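PDB 2ON7: Na Glutathione S-transferase 1 from Necator americanus, which probably conjugates glutathione to electrophilic compounds, as expected of a hookworm glutathione S-transferase. Local coordinates for residues Glu101-Phe105 with Leu120-Leu125. Numbering follows the deposited sequence.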
# COMPACT_ATOMS: atom_id res chain seq x y z
N GLU A 101 5.61 -5.73 -9.81
CA GLU A 101 5.89 -6.05 -11.21
C GLU A 101 7.32 -6.53 -11.42
O GLU A 101 7.55 -7.49 -12.18
CB GLU A 101 5.66 -4.84 -12.11
CG GLU A 101 4.28 -4.75 -12.70
CD GLU A 101 3.85 -3.33 -13.00
OE1 GLU A 101 2.63 -3.07 -13.00
OE2 GLU A 101 4.72 -2.45 -13.19
N ILE A 102 8.27 -5.86 -10.75
CA ILE A 102 9.71 -6.08 -11.03
C ILE A 102 10.44 -7.00 -10.04
O ILE A 102 11.59 -7.33 -10.25
CB ILE A 102 10.48 -4.73 -11.20
CG1 ILE A 102 10.97 -4.20 -9.85
CG2 ILE A 102 9.61 -3.69 -11.97
CD1 ILE A 102 11.88 -2.97 -9.95
N LYS A 103 9.77 -7.37 -8.95
CA LYS A 103 10.28 -8.30 -7.93
C LYS A 103 11.14 -9.47 -8.49
O LYS A 103 12.16 -9.81 -7.92
CB LYS A 103 9.09 -8.86 -7.14
CG LYS A 103 9.41 -9.32 -5.75
CD LYS A 103 8.13 -9.46 -4.95
CE LYS A 103 8.39 -10.21 -3.64
NZ LYS A 103 9.36 -9.46 -2.78
N SER A 104 10.74 -10.06 -9.61
CA SER A 104 11.55 -11.07 -10.26
C SER A 104 12.85 -10.56 -10.93
O SER A 104 13.83 -11.32 -11.02
CB SER A 104 10.71 -11.83 -11.29
OG SER A 104 10.39 -11.00 -12.38
N PHE A 105 12.87 -9.32 -11.43
CA PHE A 105 14.12 -8.77 -11.92
C PHE A 105 15.10 -8.45 -10.78
O PHE A 105 16.24 -8.92 -10.80
CB PHE A 105 13.94 -7.52 -12.78
CG PHE A 105 15.23 -6.83 -13.07
CD1 PHE A 105 16.06 -7.30 -14.10
CD2 PHE A 105 15.67 -5.78 -12.26
CE1 PHE A 105 17.30 -6.70 -14.36
CE2 PHE A 105 16.90 -5.18 -12.50
CZ PHE A 105 17.72 -5.64 -13.56
N LEU A 120 15.40 -10.87 -18.17
CA LEU A 120 14.49 -10.27 -17.18
C LEU A 120 14.49 -8.73 -17.20
O LEU A 120 13.53 -8.11 -16.76
CB LEU A 120 14.73 -10.83 -15.76
CG LEU A 120 14.47 -12.33 -15.50
CD1 LEU A 120 15.28 -12.85 -14.31
CD2 LEU A 120 13.00 -12.60 -15.30
N LYS A 121 15.54 -8.11 -17.73
CA LYS A 121 15.53 -6.67 -17.97
C LYS A 121 14.54 -6.31 -19.06
O LYS A 121 13.64 -5.51 -18.83
CB LYS A 121 16.90 -6.13 -18.35
CG LYS A 121 16.98 -4.60 -18.40
CD LYS A 121 18.38 -4.12 -18.09
CE LYS A 121 19.40 -4.99 -18.79
NZ LYS A 121 20.75 -4.39 -18.81
N LYS A 122 14.74 -6.92 -20.23
CA LYS A 122 13.86 -6.76 -21.39
C LYS A 122 12.38 -6.99 -21.09
O LYS A 122 11.58 -6.06 -21.28
CB LYS A 122 14.29 -7.67 -22.54
CG LYS A 122 15.02 -6.91 -23.63
CD LYS A 122 15.96 -7.79 -24.45
CE LYS A 122 17.33 -7.12 -24.58
NZ LYS A 122 17.89 -6.71 -23.22
N GLU A 123 12.04 -8.19 -20.62
CA GLU A 123 10.64 -8.63 -20.50
C GLU A 123 9.87 -8.20 -19.23
O GLU A 123 8.63 -8.22 -19.22
CB GLU A 123 10.56 -10.16 -20.70
CG GLU A 123 10.76 -10.64 -22.16
CD GLU A 123 10.86 -12.16 -22.29
OE1 GLU A 123 10.45 -12.70 -23.35
OE2 GLU A 123 11.34 -12.82 -21.34
N VAL A 124 10.59 -7.78 -18.19
CA VAL A 124 9.98 -7.49 -16.89
C VAL A 124 10.31 -6.07 -16.39
O VAL A 124 9.41 -5.26 -16.23
CB VAL A 124 10.27 -8.63 -15.83
CG1 VAL A 124 9.79 -8.25 -14.45
CG2 VAL A 124 9.63 -9.96 -16.26
N LEU A 125 11.59 -5.75 -16.15
CA LEU A 125 11.98 -4.40 -15.67
C LEU A 125 11.59 -3.23 -16.64
O LEU A 125 10.95 -2.27 -16.23
CB LEU A 125 13.50 -4.35 -15.38
CG LEU A 125 14.20 -3.49 -14.31
CD1 LEU A 125 15.55 -3.00 -14.84
CD2 LEU A 125 13.39 -2.32 -13.73
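The carbonyl oxygen of L120 takes two backbone bonds: L125 N donates to L120 O over 3.1 Å, closing a pi-type turn, and V124 N adds a weak second one. Against this turn the F105 ring comes up obliquely in van der Waals contact, with F105 CD1 3.8 Å from L120 O. Extending CG away from its own backbone N (chi1 170°) lets F105 reach it. L125 CG lies over one ring face, 3.7 Å from the F105 centroid and 24° off the normal, evidence for a CH-pi contact; L125 CD1 continues over the same ring toward its rim, 3.5 Å from F105 CE2. K121 runs beside F105, its CB near CE1, while its amine turns away to a salt bridge with E118. V124 faces the other helix directly: V124 CG1 is 3.3 Å from E101 O and 3.5 Å from S104 OG, where the first helix is kinked and F105 N makes a weak hydrogen bond to I102 O. I102 CD1 meets L125 CD2 at 4.1 Å. The axes of the two segments, part of helices 82-109 and 117-141 in the all-helical C-terminal domain of the glutathione S-transferase fold, run nearly antiparallel (166°) and come within 8.7 Å. M167 of helix 155-168 and V171 also touch F105 and L125. Dispersion and CH-pi contact thus dominate here, the V124 methyl packing on oxygens without bonding them; a charged link between the helices comes further along, where E101 OE1 pairs with K131.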